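Local coordinates for metallopeptidase containing co-catalytic metalloactive site (Shewanella denitrificans OS217, PDB 3B2Y), which probably acts as a metal-dependent carboxypeptidase of the peptidase M14 family, hydrolysing its substrate at a zinc-type site that holds nickel in this crystal, at residues 8-13 / 116-121; 67-72 / 266-271; 76-81 / 171-176. One frame throughout, in Å; residues are numbered along the deposited sequence.

Contact 1: residues 8-13 / 116-121; sequences FESFVW and AGHRFN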
loop_
_atom_site.group_PDB
_atom_site.type_symbol
_atom_site.label_atom_id
_atom_site.label_comp_id
_atom_site.label_asym_id
_atom_site.label_seq_id
_atom_site.Cartn_x
_atom_site.Cartn_y
_atom_site.Cartn_z
ATOM N N PHE A 8 -15.472 -9.322 -9.385
ATOM C CA PHE A 8 -15.377 -10.619 -8.714
ATOM C C PHE A 8 -14.332 -11.501 -9.443
ATOM O O PHE A 8 -14.012 -12.580 -8.991
ATOM C CB PHE A 8 -16.751 -11.317 -8.683
ATOM C CG PHE A 8 -17.730 -10.656 -7.738
ATOM C CD1 PHE A 8 -17.720 -10.961 -6.387
ATOM C CD2 PHE A 8 -18.620 -9.680 -8.199
ATOM C CE1 PHE A 8 -18.602 -10.340 -5.499
ATOM C CE2 PHE A 8 -19.507 -9.042 -7.319
ATOM C CZ PHE A 8 -19.494 -9.380 -5.973
ATOM N N GLU A 9 -13.737 -11.002 -10.508
ATOM C CA GLU A 9 -12.755 -11.792 -11.263
ATOM C C GLU A 9 -11.460 -12.033 -10.492
ATOM O O GLU A 9 -10.934 -11.105 -9.850
ATOM C CB GLU A 9 -12.408 -11.093 -12.576
ATOM C CG GLU A 9 -11.398 -11.889 -13.377
ATOM C CD GLU A 9 -11.559 -11.746 -14.834
ATOM O OE1 GLU A 9 -12.682 -11.402 -15.260
ATOM O OE2 GLU A 9 -10.569 -12.027 -15.556
ATOM N N SER A 10 -10.942 -13.269 -10.590
ATOM C CA SER A 10 -9.636 -13.634 -9.996
ATOM C C SER A 10 -8.483 -13.525 -10.977
ATOM O O SER A 10 -8.630 -13.851 -12.159
ATOM C CB SER A 10 -9.686 -15.053 -9.470
ATOM O OG SER A 10 -10.561 -15.174 -8.378
ATOM N N PHE A 11 -7.334 -13.038 -10.470
ATOM C CA PHE A 11 -6.108 -12.832 -11.245
ATOM C C PHE A 11 -4.962 -13.388 -10.432
ATOM O O PHE A 11 -4.874 -13.092 -9.230
ATOM C CB PHE A 11 -5.839 -11.351 -11.468
ATOM C CG PHE A 11 -6.904 -10.641 -12.229
ATOM C CD1 PHE A 11 -8.020 -10.165 -11.586
ATOM C CD2 PHE A 11 -6.805 -10.489 -13.602
ATOM C CE1 PHE A 11 -9.019 -9.497 -12.286
ATOM C CE2 PHE A 11 -7.769 -9.822 -14.301
ATOM C CZ PHE A 11 -8.901 -9.337 -13.638
ATOM N N VAL A 12 -4.077 -14.135 -11.097
ATOM C CA VAL A 12 -2.900 -14.751 -10.465
ATOM C C VAL A 12 -1.653 -14.685 -11.407
ATOM O O VAL A 12 -1.798 -14.819 -12.621
ATOM C CB VAL A 12 -3.221 -16.205 -10.102
ATOM C CG1 VAL A 12 -2.017 -16.953 -9.692
ATOM C CG2 VAL A 12 -4.310 -16.263 -8.974
ATOM N N TRP A 13 -0.460 -14.599 -10.822
ATOM C CA TRP A 13 0.824 -14.525 -11.554
ATOM C C TRP A 13 1.851 -15.454 -10.890
ATOM O O TRP A 13 1.690 -15.826 -9.733
ATOM C CB TRP A 13 1.341 -13.071 -11.588
ATOM C CG TRP A 13 0.402 -12.133 -12.281
ATOM C CD1 TRP A 13 0.382 -11.830 -13.629
ATOM C CD2 TRP A 13 -0.680 -11.392 -11.684
ATOM N NE1 TRP A 13 -0.649 -10.952 -13.889
ATOM C CE2 TRP A 13 -1.325 -10.680 -12.725
ATOM C CE3 TRP A 13 -1.165 -11.257 -10.359
ATOM C CZ2 TRP A 13 -2.398 -9.807 -12.481
ATOM C CZ3 TRP A 13 -2.240 -10.401 -10.121
ATOM C CH2 TRP A 13 -2.840 -9.679 -11.180
ATOM N N ALA A 116 -7.601 -15.580 -2.820
ATOM C CA ALA A 116 -8.408 -15.961 -3.965
ATOM C C ALA A 116 -8.127 -15.128 -5.212
ATOM O O ALA A 116 -8.803 -15.277 -6.235
ATOM C CB ALA A 116 -9.861 -15.888 -3.584
ATOM N N GLY A 117 -7.133 -14.256 -5.118
ATOM C CA GLY A 117 -6.758 -13.343 -6.188
ATOM C C GLY A 117 -7.833 -12.387 -6.718
ATOM O O GLY A 117 -7.811 -12.015 -7.898
ATOM N N HIS A 118 -8.763 -11.969 -5.870
ATOM C CA HIS A 118 -9.794 -11.015 -6.313
ATOM C C HIS A 118 -9.899 -9.814 -5.379
ATOM O O HIS A 118 -9.537 -9.864 -4.231
ATOM C CB HIS A 118 -11.171 -11.697 -6.521
ATOM C CG HIS A 118 -11.727 -12.418 -5.327
ATOM N ND1 HIS A 118 -11.845 -11.846 -4.082
ATOM C CD2 HIS A 118 -12.304 -13.636 -5.223
ATOM C CE1 HIS A 118 -12.396 -12.706 -3.245
ATOM N NE2 HIS A 118 -12.697 -13.798 -3.911
ATOM N N ARG A 119 -10.487 -8.768 -5.909
ATOM C CA ARG A 119 -10.519 -7.467 -5.284
ATOM C C ARG A 119 -11.200 -7.489 -3.941
ATOM O O ARG A 119 -10.684 -6.930 -2.974
ATOM C CB ARG A 119 -11.309 -6.580 -6.199
ATOM C CG ARG A 119 -11.447 -5.105 -5.814
ATOM C CD ARG A 119 -12.003 -4.372 -7.036
ATOM N NE ARG A 119 -11.961 -2.945 -6.790
ATOM C CZ ARG A 119 -10.853 -2.215 -6.888
ATOM N NH1 ARG A 119 -9.697 -2.758 -7.246
ATOM N NH2 ARG A 119 -10.906 -0.928 -6.596
ATOM N N PHE A 120 -12.366 -8.143 -3.880
ATOM C CA PHE A 120 -13.133 -8.109 -2.606
ATOM C C PHE A 120 -12.627 -9.110 -1.603
ATOM O O PHE A 120 -11.869 -10.023 -1.912
ATOM C CB PHE A 120 -14.572 -8.355 -2.863
ATOM C CG PHE A 120 -15.203 -7.345 -3.747
ATOM C CD1 PHE A 120 -14.752 -6.023 -3.769
ATOM C CD2 PHE A 120 -16.263 -7.704 -4.538
ATOM C CE1 PHE A 120 -15.370 -5.090 -4.563
ATOM C CE2 PHE A 120 -16.881 -6.760 -5.364
ATOM C CZ PHE A 120 -16.436 -5.458 -5.340
ATOM N N ASN A 121 -13.105 -8.974 -0.372
ATOM C CA ASN A 121 -12.902 -10.015 0.566
ATOM C C ASN A 121 -13.893 -11.094 0.187
ATOM O O ASN A 121 -14.730 -10.982 -0.709
ATOM C CB ASN A 121 -13.076 -9.532 2.027
ATOM C CG ASN A 121 -14.460 -8.958 2.311
ATOM O OD1 ASN A 121 -15.438 -9.208 1.589
ATOM N ND2 ASN A 121 -14.560 -8.230 3.432
HETATM O O HOH W 1 -11.236 -8.639 -8.897
#
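Phe11 and Gly117 meet at the tight centre of this contact. Phe11 N donates to Gly117 O at 2.8 Å, with an N-H...O angle of 159°. The same oxygen also takes a CA-H...O contact from Ser10, whose CA lies 3.2 Å from Gly117 O. Gly117 sits at positive phi in a Schellman motif, which ends the preceding helix. It has no side chain, and the two backbones come very close there. Ser10 OG donates to Ala116 O at 2.8 Å, nearly in line with the carbonyl bond. The N-terminal loop thus binds two successive carbonyls, those of Ala116 and Gly117. His118 points its CB at the loop, 3.4 Å from Glu9 O. Its CG stands between the backbone N and the carbonyl carbon (chi1 57°), and its ND1 makes a weak bond to Phe120 O in the ring plane. The packing is looser toward Phe8, which is solvent-exposed. There the edge of the Phe120 ring meets one face of Phe8 in a T-shaped stack, with centroids 5.1 Å apart and planes at 82°. Phe120 CD2 and CE2 lie over that face, toward its rim. Between the stack and the centre a water bridges the two backbones, donating to Glu9 O at 2.7 Å and accepting from Arg119 N at 3.1 Å. The contact is a surface one. It lays the loop that leads into strand 14-15 across the exit of helix 111-115, and the chain beyond Asn121 runs on toward helix 146-152, where Glu147 binds Asn121 ND2.

Contact 2: residues 67-72 / 266-271; sequences PSLLIS and QFIAHC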
loop_
_atom_site.group_PDB
_atom_site.type_symbol
_atom_site.label_atom_id
_atom_site.label_comp_id
_atom_site.label_asym_id
_atom_site.label_seq_id
_atom_site.Cartn_x
_atom_site.Cartn_y
_atom_site.Cartn_z
ATOM N N PRO A 67 10.236 11.208 12.136
ATOM C CA PRO A 67 8.953 11.206 11.485
ATOM C C PRO A 67 8.279 9.833 11.554
ATOM O O PRO A 67 8.943 8.794 11.664
ATOM C CB PRO A 67 9.286 11.607 10.042
ATOM C CG PRO A 67 10.730 11.192 9.857
ATOM C CD PRO A 67 11.347 11.395 11.183
ATOM N N SER A 68 6.961 9.846 11.479
ATOM C CA SER A 68 6.174 8.624 11.540
ATOM C C SER A 68 5.518 8.442 10.187
ATOM O O SER A 68 4.757 9.280 9.741
ATOM C CB SER A 68 5.101 8.693 12.626
ATOM O OG SER A 68 5.664 8.785 13.941
ATOM N N LEU A 69 5.831 7.313 9.562
ATOM C CA LEU A 69 5.383 7.009 8.220
ATOM C C LEU A 69 4.744 5.625 8.284
ATOM O O LEU A 69 5.184 4.757 9.077
ATOM C CB LEU A 69 6.511 6.955 7.209
ATOM C CG LEU A 69 7.441 8.139 7.056
ATOM C CD1 LEU A 69 8.504 7.767 6.000
ATOM C CD2 LEU A 69 6.709 9.412 6.697
ATOM N N LEU A 70 3.708 5.476 7.502
ATOM C CA LEU A 70 2.971 4.259 7.313
ATOM C C LEU A 70 3.019 3.858 5.848
ATOM O O LEU A 70 2.736 4.655 4.978
ATOM C CB LEU A 70 1.535 4.457 7.791
ATOM C CG LEU A 70 0.572 3.268 7.608
ATOM C CD1 LEU A 70 1.064 2.062 8.431
ATOM C CD2 LEU A 70 -0.866 3.698 8.014
ATOM N N ILE A 71 3.262 2.580 5.565
ATOM C CA ILE A 71 3.083 2.017 4.231
ATOM C C ILE A 71 2.114 0.831 4.381
ATOM O O ILE A 71 2.237 0.022 5.319
ATOM C CB ILE A 71 4.417 1.469 3.612
ATOM C CG1 ILE A 71 5.478 2.559 3.551
ATOM C CG2 ILE A 71 4.214 0.931 2.188
ATOM C CD1 ILE A 71 6.889 1.979 3.280
ATOM N N SER A 72 1.088 0.848 3.538
ATOM C CA SER A 72 0.079 -0.168 3.535
ATOM C C SER A 72 -0.115 -0.745 2.140
ATOM O O SER A 72 0.173 -0.127 1.118
ATOM C CB SER A 72 -1.246 0.401 4.047
ATOM O OG SER A 72 -1.695 1.458 3.189
ATOM N N GLN A 266 11.452 5.518 -2.539
ATOM C CA GLN A 266 11.353 6.979 -2.809
ATOM C C GLN A 266 10.524 7.697 -1.736
ATOM O O GLN A 266 10.809 8.876 -1.362
ATOM C CB GLN A 266 10.761 7.191 -4.206
ATOM C CG GLN A 266 10.553 8.670 -4.606
ATOM C CD GLN A 266 11.768 9.483 -4.443
ATOM O OE1 GLN A 266 12.859 9.018 -4.730
ATOM N NE2 GLN A 266 11.611 10.720 -3.975
ATOM N N PHE A 267 9.488 7.029 -1.233
ATOM C CA PHE A 267 8.603 7.651 -0.212
ATOM C C PHE A 267 9.451 7.945 1.042
ATOM O O PHE A 267 9.436 9.035 1.608
ATOM C CB PHE A 267 7.445 6.668 0.055
ATOM C CG PHE A 267 6.614 6.970 1.267
ATOM C CD1 PHE A 267 5.752 8.060 1.303
ATOM C CD2 PHE A 267 6.640 6.147 2.362
ATOM C CE1 PHE A 267 4.941 8.300 2.446
ATOM C CE2 PHE A 267 5.840 6.401 3.468
ATOM C CZ PHE A 267 5.027 7.491 3.509
ATOM N N ILE A 268 10.216 6.949 1.431
ATOM C CA ILE A 268 11.149 7.025 2.561
ATOM C C ILE A 268 12.273 8.021 2.318
ATOM O O ILE A 268 12.569 8.802 3.195
ATOM C CB ILE A 268 11.741 5.652 2.907
ATOM C CG1 ILE A 268 10.690 4.732 3.554
ATOM C CG2 ILE A 268 12.950 5.796 3.893
ATOM C CD1 ILE A 268 11.353 3.660 4.402
ATOM N N ALA A 269 12.854 8.037 1.114
ATOM C CA ALA A 269 13.846 9.049 0.777
ATOM C C ALA A 269 13.333 10.506 0.908
ATOM O O ALA A 269 14.096 11.412 1.275
ATOM C CB ALA A 269 14.408 8.833 -0.627
ATOM N N HIS A 270 12.069 10.739 0.571
ATOM C CA HIS A 270 11.497 12.097 0.592
ATOM C C HIS A 270 11.123 12.481 1.983
ATOM O O HIS A 270 11.432 13.574 2.427
ATOM C CB HIS A 270 10.255 12.214 -0.302
ATOM C CG HIS A 270 9.778 13.620 -0.423
ATOM N ND1 HIS A 270 8.878 14.183 0.450
ATOM C CD2 HIS A 270 10.146 14.597 -1.267
ATOM C CE1 HIS A 270 8.699 15.450 0.135
ATOM N NE2 HIS A 270 9.438 15.718 -0.920
ATOM N N CYS A 271 10.528 11.514 2.696
ATOM C CA CYS A 271 9.883 11.755 3.990
ATOM C C CYS A 271 10.768 11.505 5.192
ATOM O O CYS A 271 10.500 12.030 6.272
ATOM C CB CYS A 271 8.626 10.907 4.111
ATOM S SG CYS A 271 7.338 11.400 2.935
#
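The Phe267 ring is met obliquely by three residues of the strand. Leu69 CB lies 3.8 Å from Phe267 CE2, and Ile71 CG1 lies 3.9 Å from the same ring atom. The backbone Leu70 O, between these two side chains in sequence, is as near to the ring's outer end at CZ. Phe267 and Leu69 reach toward each other from opposite directions, while Ile71 slides past the ring. The CG of Phe267 is trans to the backbone N (chi1 167°), which carries the ring off the helix toward the strand. One turn later on the helix, Cys271 meets the branched end of Leu69. Leu69 CD2 is 3.5 Å from Cys271 CB, and Leu69 CD1 is 3.7 Å from that carbon, so both methyls rest on it. Pro67 adds a lighter touch at the end of the contact, with its CG 3.7 Å from Cys271 O. Strand 68-72 and helix 266-271 run nearly antiparallel, at 167°, with axes 10.3 Å apart. This is a helix laid on one face of the mixed central sheet of an alpha/beta fold. Leu103 of strand 102-106 and Leu167 of strand 165-172 continue the same apolar layer on the two flanking strands. No hydrogen bond crosses between the segments. The strand's backbone pairs with its neighbours in the sheet and the helix bonds along itself, so cohesion here comes from buried hydrocarbon and van der Waals packing.

Contact 3: residues 76-81 / 171-176; sequences HGEEAA and EDVLMN. With NI (nickel (II) ion), chain C.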
loop_
_atom_site.group_PDB
_atom_site.type_symbol
_atom_site.label_atom_id
_atom_site.label_comp_id
_atom_site.label_asym_id
_atom_site.label_seq_id
_atom_site.Cartn_x
_atom_site.Cartn_y
_atom_site.Cartn_z
ATOM N N HIS A 76 -6.802 -4.802 -1.960
ATOM C CA HIS A 76 -7.493 -5.420 -3.079
ATOM C C HIS A 76 -6.725 -6.659 -3.483
ATOM O O HIS A 76 -5.530 -6.608 -3.779
ATOM C CB HIS A 76 -7.661 -4.437 -4.223
ATOM C CG HIS A 76 -8.527 -3.273 -3.879
ATOM N ND1 HIS A 76 -8.213 -1.990 -4.221
ATOM C CD2 HIS A 76 -9.686 -3.194 -3.172
ATOM C CE1 HIS A 76 -9.157 -1.166 -3.798
ATOM N NE2 HIS A 76 -10.062 -1.869 -3.154
ATOM N N GLY A 77 -7.394 -7.797 -3.447
ATOM C CA GLY A 77 -6.687 -9.049 -3.603
ATOM C C GLY A 77 -6.118 -9.362 -4.954
ATOM O O GLY A 77 -5.193 -10.148 -5.067
ATOM N N GLU A 78 -6.648 -8.735 -5.988
ATOM C CA GLU A 78 -6.078 -8.882 -7.337
ATOM C C GLU A 78 -4.788 -8.027 -7.486
ATOM O O GLU A 78 -4.078 -8.165 -8.471
ATOM C CB GLU A 78 -7.115 -8.560 -8.425
ATOM C CG GLU A 78 -7.329 -7.131 -8.908
ATOM C CD GLU A 78 -8.073 -6.274 -7.932
ATOM O OE1 GLU A 78 -8.032 -6.625 -6.743
ATOM O OE2 GLU A 78 -8.667 -5.230 -8.326
ATOM N N GLU A 79 -4.535 -7.133 -6.526
ATOM C CA GLU A 79 -3.401 -6.190 -6.581
ATOM C C GLU A 79 -2.180 -6.724 -5.831
ATOM O O GLU A 79 -1.629 -6.070 -4.967
ATOM C CB GLU A 79 -3.870 -4.837 -6.021
ATOM C CG GLU A 79 -4.993 -4.284 -6.902
ATOM C CD GLU A 79 -5.617 -2.959 -6.422
ATOM O OE1 GLU A 79 -5.053 -2.346 -5.501
ATOM O OE2 GLU A 79 -6.735 -2.618 -6.951
ATOM N N ALA A 80 -1.776 -7.951 -6.182
ATOM C CA ALA A 80 -0.826 -8.757 -5.395
ATOM C C ALA A 80 0.626 -8.239 -5.384
ATOM O O ALA A 80 1.416 -8.537 -4.445
ATOM C CB ALA A 80 -0.887 -10.248 -5.834
ATOM N N ALA A 81 0.987 -7.421 -6.370
ATOM C CA ALA A 81 2.312 -6.810 -6.406
ATOM C C ALA A 81 2.606 -5.872 -5.251
ATOM O O ALA A 81 3.775 -5.591 -4.936
ATOM C CB ALA A 81 2.563 -6.035 -7.772
ATOM N N GLU A 171 -2.636 -1.483 -7.358
ATOM C CA GLU A 171 -2.436 -1.741 -8.757
ATOM C C GLU A 171 -3.726 -1.493 -9.497
ATOM O O GLU A 171 -4.819 -1.645 -8.955
ATOM C CB GLU A 171 -2.004 -3.177 -9.024
ATOM C CG GLU A 171 -0.826 -3.754 -8.212
ATOM C CD GLU A 171 -0.146 -4.902 -8.981
ATOM O OE1 GLU A 171 0.663 -4.579 -9.892
ATOM O OE2 GLU A 171 -0.391 -6.116 -8.652
ATOM N N ASP A 172 -3.592 -1.183 -10.751
ATOM C CA ASP A 172 -4.742 -1.065 -11.625
ATOM C C ASP A 172 -4.644 -2.234 -12.610
ATOM O O ASP A 172 -3.869 -2.205 -13.595
ATOM C CB ASP A 172 -4.754 0.291 -12.287
ATOM C CG ASP A 172 -6.068 0.571 -13.033
ATOM O OD1 ASP A 172 -6.653 -0.401 -13.556
ATOM O OD2 ASP A 172 -6.483 1.757 -13.092
ATOM N N VAL A 173 -5.477 -3.242 -12.376
ATOM C CA VAL A 173 -5.210 -4.595 -12.919
ATOM C C VAL A 173 -5.251 -4.681 -14.428
ATOM O O VAL A 173 -4.560 -5.498 -15.032
ATOM C CB VAL A 173 -6.155 -5.679 -12.274
ATOM C CG1 VAL A 173 -7.605 -5.470 -12.712
ATOM C CG2 VAL A 173 -5.699 -7.075 -12.633
ATOM N N LEU A 174 -6.066 -3.845 -15.038
ATOM C CA LEU A 174 -6.236 -3.876 -16.470
ATOM C C LEU A 174 -5.332 -2.880 -17.207
ATOM O O LEU A 174 -5.244 -2.879 -18.452
ATOM C CB LEU A 174 -7.732 -3.643 -16.773
ATOM C CG LEU A 174 -8.751 -4.620 -16.215
ATOM C CD1 LEU A 174 -10.129 -4.369 -16.828
ATOM C CD2 LEU A 174 -8.349 -6.094 -16.397
HETATM N N MSE A 175 -4.596 -2.068 -16.460
HETATM C CA MSE A 175 -3.763 -1.001 -17.053
HETATM C C MSE A 175 -2.430 -1.547 -17.549
HETATM O O MSE A 175 -1.942 -2.552 -17.019
HETATM C CB MSE A 175 -3.477 0.111 -16.023
HETATM C CG MSE A 175 -4.636 1.029 -15.786
HETATM SE SE MSE A 175 -4.940 2.111 -17.356
HETATM C CE MSE A 175 -3.597 3.488 -16.990
ATOM N N ASN A 176 -1.870 -0.906 -18.579
ATOM C CA ASN A 176 -0.440 -1.081 -18.952
ATOM C C ASN A 176 0.488 0.074 -18.541
ATOM O O ASN A 176 1.707 -0.077 -18.592
ATOM C CB ASN A 176 -0.287 -1.296 -20.461
ATOM C CG ASN A 176 -0.736 -2.669 -20.893
ATOM O OD1 ASN A 176 0.051 -3.627 -20.863
ATOM N ND2 ASN A 176 -2.008 -2.786 -21.241
HETATM NI NI NI C . -6.653 -1.003 -5.449
HETATM O O HOH W 2 -7.236 -3.181 -9.989
HETATM O O HOH W 3 -6.273 0.074 -7.448
HETATM O O HOH W 4 -7.859 0.246 -5.973
#
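Glu79 OE1 is gripped by the nickel ion at 2.1 Å and by the backbone Glu171 N at 3.2 Å. The N-H is nearly straight onto the oxygen (167°) but approaches from above the carboxylate plane. Glu79 OE2 also binds the metal, at 2.2 Å, so the carboxylate chelates it with both oxygens. Arg119 is a further partner of OE2. His76 ND1 and His170 supply the protein's other ligands. A water is bound as well, and a second one modelled close to it is doubtful. His76 and Glu79 stand three apart in a type I turn. With the later histidine they form the His-Xaa-Xaa-Glu plus His metal motif of M14 peptidases, which normally carries zinc. The sound metal-bound water lies 2.7 Å from Glu171 O, within hydrogen-bonding distance, and links the strand to the nickel. The side chain of Glu171 turns the other way. Its OE2 accepts from Ala81 N at 3.0 Å, again from above the carboxylate plane, at the first residue of helix 81-92. Packing is tight here, with Ala81 CB 3.1 Å from Glu171 OE2. OE1 of that buried carboxylate is held by Arg256 and Thr247. Glu78 and Val173 add an apolar contact, crossing at about a right angle with Glu78 CG 3.8 Å from Val173 CB. Glu78 bends at chi2 (-74°), and its carboxylate turns back to Arg119. Another water accepts from Val173 N at 3.0 Å and lies between Glu78 OE2 and Glu171 O.

Contacts 1 and 3 adjoin, with centres 9 Å apart. Arg119 joins them: its NH1 lies 2.9 Å from Glu78 OE2 and 3.0 Å from Glu79 OE2. It is a second-shell residue of the nickel site. Contact 2 is remote, its centre about 22 Å from that of contact 3 and 28 Å from that of contact 1. The sheet still connects it to the metal. Strand 68-73 leads into the loop bearing His76 and Glu79, and its parallel neighbour 165-172 carries Glu171 near its end, whose side chain lies about 5 Å from that of Glu246, the predicted proton donor/acceptor. Helix 253-271 spans the same route, with Arg256 beside contact 3 and Cys271 in contact 2.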